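Local coordinates for protein serine--tRNA ligase, cytoplasmic (Candida albicans, PDB 3QO8) that catalyses the ATP-dependent attachment of serine to tRNA(Ser), first activating serine as seryl-adenylate and then passing it to the acceptor end of the tRNA, at residues His155-Arg160 with Asn418-Asp423; Gly424-Ile427 with Leu431-Tyr434; Gln328-Pro333 with Glu409-Cys414. All blocks are in the same frame, centred on the assembly; numbering follows the deposited sequence.

Interaction 1 (His155-Arg160 with Asn418-Asp423). With SSA (5'-O-(N-(L-seryl)-sulfamoyl)adenosine), chain D.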
# COMPACT_ATOMS: atom_id res chain seq x y z
N HIS A 155 -1.12 -23.08 -5.34
CA HIS A 155 -0.40 -22.82 -4.08
C HIS A 155 0.67 -23.88 -3.79
O HIS A 155 1.70 -23.57 -3.20
CB HIS A 155 -1.35 -22.61 -2.90
CG HIS A 155 -2.13 -23.82 -2.51
ND1 HIS A 155 -1.68 -24.72 -1.56
CD2 HIS A 155 -3.34 -24.27 -2.91
CE1 HIS A 155 -2.57 -25.68 -1.41
NE2 HIS A 155 -3.59 -25.43 -2.21
N GLU A 156 0.42 -25.11 -4.23
CA GLU A 156 1.40 -26.18 -4.09
C GLU A 156 2.62 -25.95 -4.98
O GLU A 156 3.76 -26.12 -4.55
CB GLU A 156 0.75 -27.54 -4.42
CG GLU A 156 -0.15 -28.05 -3.28
CD GLU A 156 -1.03 -29.24 -3.68
OE1 GLU A 156 -1.45 -29.31 -4.85
OE2 GLU A 156 -1.31 -30.10 -2.82
N VAL A 157 2.38 -25.58 -6.23
CA VAL A 157 3.48 -25.21 -7.11
C VAL A 157 4.31 -24.10 -6.47
O VAL A 157 5.53 -24.21 -6.36
CB VAL A 157 2.96 -24.74 -8.47
CG1 VAL A 157 4.12 -24.25 -9.35
CG2 VAL A 157 2.19 -25.89 -9.17
N LEU A 158 3.65 -23.03 -6.04
CA LEU A 158 4.38 -21.88 -5.51
C LEU A 158 5.18 -22.28 -4.27
O LEU A 158 6.29 -21.81 -4.08
CB LEU A 158 3.44 -20.72 -5.18
CG LEU A 158 4.06 -19.34 -4.94
CD1 LEU A 158 5.03 -18.93 -6.06
CD2 LEU A 158 2.94 -18.32 -4.80
N LEU A 159 4.62 -23.15 -3.44
CA LEU A 159 5.36 -23.64 -2.29
C LEU A 159 6.58 -24.47 -2.71
O LEU A 159 7.67 -24.30 -2.18
CB LEU A 159 4.45 -24.47 -1.38
CG LEU A 159 4.98 -24.70 0.03
CD1 LEU A 159 5.09 -23.36 0.75
CD2 LEU A 159 4.08 -25.65 0.80
N ARG A 160 6.41 -25.37 -3.67
CA ARG A 160 7.53 -26.22 -4.08
C ARG A 160 8.65 -25.38 -4.70
O ARG A 160 9.82 -25.76 -4.64
CB ARG A 160 7.07 -27.33 -5.05
CG ARG A 160 6.22 -28.41 -4.40
CD ARG A 160 6.37 -29.74 -5.15
NE ARG A 160 7.74 -30.23 -5.11
CZ ARG A 160 8.20 -31.26 -5.81
NH1 ARG A 160 7.38 -31.93 -6.62
NH2 ARG A 160 9.47 -31.64 -5.71
N ASN A 418 -0.64 -23.89 -15.16
CA ASN A 418 -0.48 -24.21 -16.59
C ASN A 418 0.96 -24.40 -17.08
O ASN A 418 1.18 -24.86 -18.19
CB ASN A 418 -1.20 -23.17 -17.45
CG ASN A 418 -2.70 -23.38 -17.48
OD1 ASN A 418 -3.18 -24.39 -18.01
ND2 ASN A 418 -3.47 -22.44 -16.91
N TYR A 419 1.94 -24.03 -16.26
CA TYR A 419 3.34 -24.10 -16.68
C TYR A 419 4.13 -25.08 -15.83
O TYR A 419 5.34 -25.19 -15.97
CB TYR A 419 4.00 -22.71 -16.69
CG TYR A 419 3.73 -21.94 -17.96
CD1 TYR A 419 2.52 -21.27 -18.16
CD2 TYR A 419 4.68 -21.88 -18.98
CE1 TYR A 419 2.27 -20.57 -19.34
CE2 TYR A 419 4.43 -21.18 -20.17
CZ TYR A 419 3.22 -20.53 -20.33
OH TYR A 419 2.96 -19.83 -21.50
N GLN A 420 3.43 -25.81 -14.97
CA GLN A 420 4.07 -26.80 -14.12
C GLN A 420 4.46 -28.01 -14.95
O GLN A 420 3.85 -28.31 -15.98
CB GLN A 420 3.14 -27.24 -12.98
CG GLN A 420 1.98 -28.15 -13.40
CD GLN A 420 1.07 -28.50 -12.23
OE1 GLN A 420 1.45 -29.28 -11.36
NE2 GLN A 420 -0.12 -27.90 -12.20
N LYS A 421 5.50 -28.70 -14.51
CA LYS A 421 5.81 -30.03 -15.01
C LYS A 421 6.44 -30.79 -13.85
O LYS A 421 6.45 -30.30 -12.73
CB LYS A 421 6.70 -29.96 -16.25
CG LYS A 421 8.08 -29.44 -15.99
CD LYS A 421 8.70 -28.90 -17.27
CE LYS A 421 8.68 -29.91 -18.39
NZ LYS A 421 9.19 -29.31 -19.65
N GLU A 422 6.94 -31.99 -14.10
CA GLU A 422 7.29 -32.89 -12.99
C GLU A 422 8.33 -32.31 -12.03
O GLU A 422 8.19 -32.44 -10.81
CB GLU A 422 7.77 -34.25 -13.52
CG GLU A 422 8.17 -35.22 -12.42
CD GLU A 422 8.66 -36.56 -12.96
OE1 GLU A 422 7.82 -37.34 -13.48
OE2 GLU A 422 9.88 -36.83 -12.87
N ASP A 423 9.35 -31.66 -12.58
CA ASP A 423 10.51 -31.20 -11.83
C ASP A 423 10.55 -29.68 -11.59
O ASP A 423 11.50 -29.16 -11.01
CB ASP A 423 11.79 -31.63 -12.54
CG ASP A 423 11.79 -31.29 -14.03
OD1 ASP A 423 12.88 -31.27 -14.65
OD2 ASP A 423 10.70 -31.03 -14.59
N10 SSA D . 1.91 -19.39 -31.84
CA SSA D . 3.11 -19.69 -31.09
CB SSA D . 3.89 -18.39 -30.87
OG SSA D . 5.04 -18.64 -30.06
C9 SSA D . 2.75 -20.31 -29.77
O9 SSA D . 3.61 -20.68 -29.00
N8 SSA D . 1.45 -20.41 -29.50
S1 SSA D . 0.93 -20.89 -28.06
O1S SSA D . -0.47 -20.61 -27.95
O2S SSA D . 1.17 -22.30 -27.90
O5' SSA D . 1.71 -20.13 -26.97
C5' SSA D . 1.34 -18.81 -26.57
C4' SSA D . 2.52 -18.19 -25.82
O4' SSA D . 2.66 -18.77 -24.52
C3' SSA D . 3.84 -18.46 -26.54
O3' SSA D . 4.22 -17.34 -27.34
C2' SSA D . 4.84 -18.68 -25.43
O2' SSA D . 5.51 -17.45 -25.13
C1' SSA D . 4.02 -19.09 -24.23
N9 SSA D . 4.20 -20.55 -24.06
C8 SSA D . 3.32 -21.52 -24.38
N7 SSA D . 3.88 -22.72 -24.08
C5 SSA D . 5.12 -22.49 -23.58
C6 SSA D . 6.13 -23.31 -23.10
N6 SSA D . 6.00 -24.66 -23.08
N1 SSA D . 7.27 -22.73 -22.65
C2 SSA D . 7.43 -21.40 -22.66
N3 SSA D . 6.46 -20.59 -23.11
C4 SSA D . 5.31 -21.12 -23.57

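Interaction 2 (Gly424-Ile427 with Leu431-Tyr434). With SSA (5'-O-(N-(L-seryl)-sulfamoyl)adenosine), chain D.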
# COMPACT_ATOMS: atom_id res chain seq x y z
N GLY A 424 9.53 -28.97 -12.06
CA GLY A 424 9.46 -27.55 -11.78
C GLY A 424 8.55 -26.74 -12.67
O GLY A 424 7.55 -27.25 -13.16
N LEU A 425 8.90 -25.47 -12.88
CA LEU A 425 8.03 -24.53 -13.59
C LEU A 425 8.71 -23.98 -14.84
O LEU A 425 9.80 -23.41 -14.76
CB LEU A 425 7.69 -23.34 -12.69
CG LEU A 425 6.73 -22.34 -13.35
CD1 LEU A 425 5.32 -22.92 -13.30
CD2 LEU A 425 6.78 -20.96 -12.68
N VAL A 426 8.07 -24.14 -15.99
CA VAL A 426 8.53 -23.47 -17.20
C VAL A 426 8.16 -21.97 -17.12
O VAL A 426 7.05 -21.63 -16.73
CB VAL A 426 7.91 -24.13 -18.46
CG1 VAL A 426 8.14 -23.27 -19.70
CG2 VAL A 426 8.46 -25.54 -18.66
N ILE A 427 9.08 -21.08 -17.46
CA ILE A 427 8.79 -19.65 -17.43
C ILE A 427 8.15 -19.24 -18.77
O ILE A 427 8.72 -19.50 -19.83
CB ILE A 427 10.07 -18.81 -17.20
CG1 ILE A 427 10.74 -19.20 -15.87
CG2 ILE A 427 9.77 -17.32 -17.26
CD1 ILE A 427 9.93 -18.92 -14.62
N LEU A 431 7.75 -13.51 -20.58
CA LEU A 431 8.15 -12.93 -19.29
C LEU A 431 9.65 -13.04 -19.06
O LEU A 431 10.21 -12.35 -18.21
CB LEU A 431 7.41 -13.61 -18.13
CG LEU A 431 5.89 -13.42 -18.08
CD1 LEU A 431 5.29 -14.13 -16.87
CD2 LEU A 431 5.53 -11.92 -18.06
N ARG A 432 10.31 -13.93 -19.81
CA ARG A 432 11.72 -14.25 -19.56
C ARG A 432 12.64 -13.04 -19.53
O ARG A 432 13.54 -12.96 -18.69
CB ARG A 432 12.22 -15.29 -20.57
CG ARG A 432 11.64 -16.67 -20.30
CD ARG A 432 11.89 -17.67 -21.44
NE ARG A 432 11.03 -18.84 -21.26
CZ ARG A 432 11.03 -19.90 -22.05
NH1 ARG A 432 11.84 -19.94 -23.10
NH2 ARG A 432 10.20 -20.92 -21.80
N LYS A 433 12.41 -12.09 -20.43
CA LYS A 433 13.30 -10.95 -20.54
C LYS A 433 13.17 -10.03 -19.33
O LYS A 433 14.02 -9.18 -19.11
CB LYS A 433 13.05 -10.18 -21.84
CG LYS A 433 11.77 -9.36 -21.85
CD LYS A 433 11.59 -8.60 -23.15
CE LYS A 433 11.54 -7.09 -22.92
NZ LYS A 433 12.83 -6.53 -22.39
N TYR A 434 12.10 -10.21 -18.54
CA TYR A 434 11.85 -9.34 -17.38
C TYR A 434 12.43 -9.92 -16.09
O TYR A 434 12.31 -9.32 -15.03
CB TYR A 434 10.35 -9.06 -17.21
CG TYR A 434 9.74 -8.31 -18.37
CD1 TYR A 434 9.81 -6.91 -18.43
CD2 TYR A 434 9.13 -8.98 -19.42
CE1 TYR A 434 9.27 -6.21 -19.49
CE2 TYR A 434 8.59 -8.28 -20.50
CZ TYR A 434 8.66 -6.90 -20.52
OH TYR A 434 8.12 -6.21 -21.57
N10 SSA D . 1.91 -19.39 -31.84
CA SSA D . 3.11 -19.69 -31.09
CB SSA D . 3.89 -18.39 -30.87
OG SSA D . 5.04 -18.64 -30.06
C9 SSA D . 2.75 -20.31 -29.77
O9 SSA D . 3.61 -20.68 -29.00
N8 SSA D . 1.45 -20.41 -29.50
S1 SSA D . 0.93 -20.89 -28.06
O1S SSA D . -0.47 -20.61 -27.95
O2S SSA D . 1.17 -22.30 -27.90
O5' SSA D . 1.71 -20.13 -26.97
C5' SSA D . 1.34 -18.81 -26.57
C4' SSA D . 2.52 -18.19 -25.82
O4' SSA D . 2.66 -18.77 -24.52
C3' SSA D . 3.84 -18.46 -26.54
O3' SSA D . 4.22 -17.34 -27.34
C2' SSA D . 4.84 -18.68 -25.43
O2' SSA D . 5.51 -17.45 -25.13
C1' SSA D . 4.02 -19.09 -24.23
N9 SSA D . 4.20 -20.55 -24.06
C8 SSA D . 3.32 -21.52 -24.38
N7 SSA D . 3.88 -22.72 -24.08
C5 SSA D . 5.12 -22.49 -23.58
C6 SSA D . 6.13 -23.31 -23.10
N6 SSA D . 6.00 -24.66 -23.08
N1 SSA D . 7.27 -22.73 -22.65
C2 SSA D . 7.43 -21.40 -22.66
N3 SSA D . 6.46 -20.59 -23.11
C4 SSA D . 5.31 -21.12 -23.57

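Interaction 3 (Gln328-Pro333 with Glu409-Cys414). With SSA (5'-O-(N-(L-seryl)-sulfamoyl)adenosine), chain D; SSA (5'-O-(N-(L-seryl)-sulfamoyl)adenosine), chain B.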
# COMPACT_ATOMS: atom_id res chain seq x y z
N GLN A 328 -3.49 -14.51 -24.41
CA GLN A 328 -3.02 -15.35 -25.50
C GLN A 328 -1.50 -15.36 -25.53
O GLN A 328 -0.87 -16.40 -25.77
CB GLN A 328 -3.56 -14.86 -26.84
CG GLN A 328 -5.03 -15.11 -26.99
CD GLN A 328 -5.53 -14.74 -28.36
OE1 GLN A 328 -4.75 -14.69 -29.31
NE2 GLN A 328 -6.82 -14.47 -28.48
N SER A 329 -0.90 -14.20 -25.26
CA SER A 329 0.55 -14.05 -25.30
C SER A 329 1.22 -14.84 -24.17
O SER A 329 2.40 -15.20 -24.26
CB SER A 329 0.95 -12.57 -25.23
OG SER A 329 1.01 -12.11 -23.89
N LEU A 330 0.46 -15.13 -23.12
CA LEU A 330 0.97 -15.95 -22.02
C LEU A 330 0.61 -17.41 -22.21
O LEU A 330 0.99 -18.26 -21.39
CB LEU A 330 0.41 -15.45 -20.68
CG LEU A 330 0.91 -14.10 -20.19
CD1 LEU A 330 0.02 -13.55 -19.07
CD2 LEU A 330 2.35 -14.25 -19.72
N GLY A 331 -0.15 -17.72 -23.26
CA GLY A 331 -0.52 -19.10 -23.55
C GLY A 331 -1.50 -19.69 -22.55
O GLY A 331 -1.47 -20.89 -22.26
N LEU A 332 -2.39 -18.86 -22.03
CA LEU A 332 -3.34 -19.32 -21.01
C LEU A 332 -4.73 -19.49 -21.63
O LEU A 332 -5.28 -18.52 -22.16
CB LEU A 332 -3.38 -18.34 -19.82
CG LEU A 332 -2.03 -18.07 -19.12
CD1 LEU A 332 -2.12 -17.00 -18.03
CD2 LEU A 332 -1.45 -19.37 -18.54
N PRO A 333 -5.30 -20.71 -21.57
CA PRO A 333 -6.63 -20.92 -22.15
C PRO A 333 -7.64 -20.10 -21.36
O PRO A 333 -7.46 -19.95 -20.16
CB PRO A 333 -6.91 -22.42 -21.91
CG PRO A 333 -5.62 -23.03 -21.46
CD PRO A 333 -4.81 -21.91 -20.85
N GLU A 409 -0.87 -11.26 -8.89
CA GLU A 409 -0.77 -12.45 -8.04
C GLU A 409 -1.73 -13.54 -8.55
O GLU A 409 -1.36 -14.72 -8.61
CB GLU A 409 -1.05 -12.12 -6.57
CG GLU A 409 0.19 -11.54 -5.80
CD GLU A 409 0.37 -10.03 -5.97
OE1 GLU A 409 -0.43 -9.39 -6.67
OE2 GLU A 409 1.35 -9.48 -5.40
N ARG A 410 -2.95 -13.17 -8.91
CA ARG A 410 -3.90 -14.17 -9.42
C ARG A 410 -3.48 -14.70 -10.79
O ARG A 410 -3.63 -15.90 -11.08
CB ARG A 410 -5.35 -13.65 -9.45
CG ARG A 410 -6.34 -14.77 -9.84
CD ARG A 410 -7.80 -14.32 -9.79
NE ARG A 410 -8.21 -14.04 -8.42
CZ ARG A 410 -9.45 -13.77 -8.06
NH1 ARG A 410 -10.43 -13.78 -8.97
NH2 ARG A 410 -9.73 -13.52 -6.78
N THR A 411 -2.93 -13.83 -11.62
CA THR A 411 -2.38 -14.27 -12.89
C THR A 411 -1.22 -15.25 -12.68
O THR A 411 -1.07 -16.20 -13.42
CB THR A 411 -1.93 -13.08 -13.77
OG1 THR A 411 -3.09 -12.34 -14.14
CG2 THR A 411 -1.23 -13.57 -15.03
N ILE A 412 -0.39 -15.01 -11.67
CA ILE A 412 0.66 -15.96 -11.33
C ILE A 412 0.05 -17.32 -11.01
O ILE A 412 0.55 -18.35 -11.47
CB ILE A 412 1.52 -15.49 -10.15
CG1 ILE A 412 2.46 -14.35 -10.60
CG2 ILE A 412 2.32 -16.69 -9.58
CD1 ILE A 412 3.20 -13.63 -9.44
N CYS A 413 -1.04 -17.33 -10.25
CA CYS A 413 -1.69 -18.61 -9.94
C CYS A 413 -2.05 -19.41 -11.20
O CYS A 413 -1.85 -20.62 -11.26
CB CYS A 413 -2.94 -18.39 -9.09
SG CYS A 413 -2.58 -17.68 -7.47
N CYS A 414 -2.55 -18.72 -12.21
CA CYS A 414 -2.93 -19.40 -13.46
C CYS A 414 -1.70 -19.93 -14.21
O CYS A 414 -1.70 -21.06 -14.75
CB CYS A 414 -3.70 -18.43 -14.37
SG CYS A 414 -4.42 -19.26 -15.80
N10 SSA D . 1.91 -19.39 -31.84
CA SSA D . 3.11 -19.69 -31.09
CB SSA D . 3.89 -18.39 -30.87
OG SSA D . 5.04 -18.64 -30.06
C9 SSA D . 2.75 -20.31 -29.77
O9 SSA D . 3.61 -20.68 -29.00
N8 SSA D . 1.45 -20.41 -29.50
S1 SSA D . 0.93 -20.89 -28.06
O1S SSA D . -0.47 -20.61 -27.95
O2S SSA D . 1.17 -22.30 -27.90
O5' SSA D . 1.71 -20.13 -26.97
C5' SSA D . 1.34 -18.81 -26.57
C4' SSA D . 2.52 -18.19 -25.82
O4' SSA D . 2.66 -18.77 -24.52
C3' SSA D . 3.84 -18.46 -26.54
O3' SSA D . 4.22 -17.34 -27.34
C2' SSA D . 4.84 -18.68 -25.43
O2' SSA D . 5.51 -17.45 -25.13
C1' SSA D . 4.02 -19.09 -24.23
N9 SSA D . 4.20 -20.55 -24.06
C8 SSA D . 3.32 -21.52 -24.38
N7 SSA D . 3.88 -22.72 -24.08
C5 SSA D . 5.12 -22.49 -23.58
C6 SSA D . 6.13 -23.31 -23.10
N6 SSA D . 6.00 -24.66 -23.08
N1 SSA D . 7.27 -22.73 -22.65
C2 SSA D . 7.43 -21.40 -22.66
N3 SSA D . 6.46 -20.59 -23.11
C4 SSA D . 5.31 -21.12 -23.57
N10 SSA B . -11.29 -1.96 -11.87
CA SSA B . -11.98 -3.20 -12.18
CB SSA B . -11.31 -3.88 -13.39
OG SSA B . -10.01 -4.38 -13.03
C9 SSA B . -11.96 -4.13 -11.00
O9 SSA B . -11.33 -3.86 -9.98
N8 SSA B . -12.65 -5.26 -11.13
S1 SSA B . -12.51 -6.49 -10.12
O1S SSA B . -13.06 -6.22 -8.82
O2S SSA B . -13.15 -7.62 -10.70
O5' SSA B . -11.02 -6.86 -9.97
C5' SSA B . -10.21 -7.09 -11.10
C4' SSA B . -9.41 -8.39 -10.90
O4' SSA B . -8.57 -8.35 -9.74
C3' SSA B . -10.27 -9.61 -10.69
O3' SSA B . -10.80 -10.06 -11.94
C2' SSA B . -9.26 -10.57 -10.07
O2' SSA B . -8.42 -11.14 -11.09
C1' SSA B . -8.40 -9.65 -9.20
N9 SSA B . -8.86 -9.67 -7.80
C8 SSA B . -10.01 -9.16 -7.33
N7 SSA B . -10.07 -9.40 -6.00
C5 SSA B . -8.94 -10.05 -5.66
C6 SSA B . -8.45 -10.52 -4.46
N6 SSA B . -9.19 -10.36 -3.33
N1 SSA B . -7.25 -11.14 -4.43
C2 SSA B . -6.54 -11.30 -5.56
N3 SSA B . -6.99 -10.84 -6.73
C4 SSA B . -8.19 -10.22 -6.80

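Interaction 1 (His155-Arg160 with Asn418-Asp423)
Val157 and Arg160, one helical turn apart on helix 154-160, meet Gln420 and Glu422 where the chain leaves helix 408-419. In 418-423, Tyr419 turns to SSA of chain D, which occupies a second site, distinct from the one that Thr404, Glu302 and Arg279 help form around SSA of chain B. The edge of the Tyr419 ring faces the adenine, with Tyr419 OH 2.9 Å from SSA N9. Gln420 makes the main contact. Its CG sits between the backbone N and the carbonyl carbon (chi1 73°), and the chain then runs out extended, so that it crosses Val157 at a slant. The methyl CG2 of Val157 lies 4.1 Å from Gln420 OE1 and 4.2 Å from Gln420 CB. Bonds from OE1 to Leu152 N and from NE2 to Glu417 O fix the amide's rotation. At Glu422 the approach is loose, Arg160 NH1 being 4.3 Å from Glu422 O, while Arg160 NE bonds to Lys446 O. Leu416 of helix 408-419 packs against Val157 and Leu158, and strand 424-426 flanks Tyr419, which places helix 154-160 against the end of helix 408-419 and the weakly bonded edge strand 420-421 of the small antiparallel sheet.

Interaction 2 (Gly424-Ile427 with Leu431-Tyr434)
Ile427 and Arg432 bring the two backbones closest, their CA atoms 6.5 Å apart, where strand 424-426 has ended and the chain doubles back. Residues 431-433 turn like a helix, but the regular run of bonds is missing, although Tyr434 N bonds to Leu431 O. Arg432 carries the contact. Extended from CG to NE, its chain reaches back over Ile427, and Arg432 CG passes 3.6 Å from Ile427 CG2. The guanidinium then grips Ile427 O side-on: Arg432 NE and NH2 each stand 2.8 Å from Ile427 O. Both bonds are bent, with N-H...O angles of 144° for NE and 139° for NH2, as expected when two donors of one guanidinium share a single acceptor. NH2 approaches nearly in line with the carbonyl bond, whereas NE stands above the carbonyl plane. Ile427 O itself lies close to the guanidinium plane, at its edge. Beside it, Val426 CG1 comes 3.8 Å from Arg432 NH2, while Ile427 CG2 and Leu431 CB make a looser apolar contact at 4.5 Å. Val426, Ile427 and Arg432 all belong to the second-site pocket of SSA of chain D, where Val426 CG1 lies 3.1 Å from SSA N1 and Arg432 NH2 is close to SSA C2. The double grip on Ile427 O therefore restricts the guanidinium beside C2, and the positive charge probably polarises the buried carbonyl.

Interaction 3 (Gln328-Pro333 with Glu409-Cys414)
Leu332 overlaps the thiol of Cys414 with both of its methyls: CD1 lies 3.9 Å and CD2 4.0 Å from Cys414 SG. The sulfur is thus cupped by the end of the leucine's branch. It gets there because SG is anti to the backbone N of Cys414 (chi1 -171°), while CG of Leu332 lies anti to its own carbonyl carbon. One helical turn earlier, Thr411 offers its methyl, and Leu330 CD1 stands 4.2 Å from Thr411 CG2. The hydroxyl of Thr411 has other partners, Ser406 OG and Ala407 O, so the threonine presents an apolar group to 328-333 while its polar atom is used within its own region. Between the two leucines, Gly331, the first residue to leave helical angles after helix 312-329, closes it with a Schellman motif, its N bonded to Gln328 O at 2.9 Å. Gly331 has positive phi (69°), and Leu330 and Leu332 on either side of it in sequence both direct their side chains to helix 408-419. Gly331 N also comes 3.3 Å from O4' of SSA of chain D. On helix 408-419, Arg410 reaches a different ligand: one guanidinium face lies over the ribose C2' of SSA of chain B, and Arg410 NH2 is 3.6 Å from that ligand's C4. Bonds from Arg410 NE to Phe293 O and NH1 to Glu366 O fix the orientation of the guanidinium, and a cation-pi contact with Phe293 adds to them. Its place at the start of the helix that follows the sheet is that of the motif 3 arginine of class II synthetases. The contact itself is apolar, built of methyls and a thiol, and this apolar seam lies between two ligand sites, one touched by each segment.

Interactions 1, 2 and 3 cluster on one side of the chain's centre, their centres about 12 to 14 Å apart. Helix 408-419 joins interactions 3 and 1, supplying its first half to one and its end to the other; strands 420-421 and 424-426 then carry the chain from interaction 1 into interaction 2 as neighbours in a three-stranded antiparallel sheet, with Tyr419 O probably bonded to Val426 N. Along the chain, 328-333 and 409-414 fall between the two halves of interaction 1, and interaction 2 follows both. All three touch SSA of chain D, so this second ligand pocket is assembled from segments distant in sequence, whereas Arg410 reaches the catalytic site.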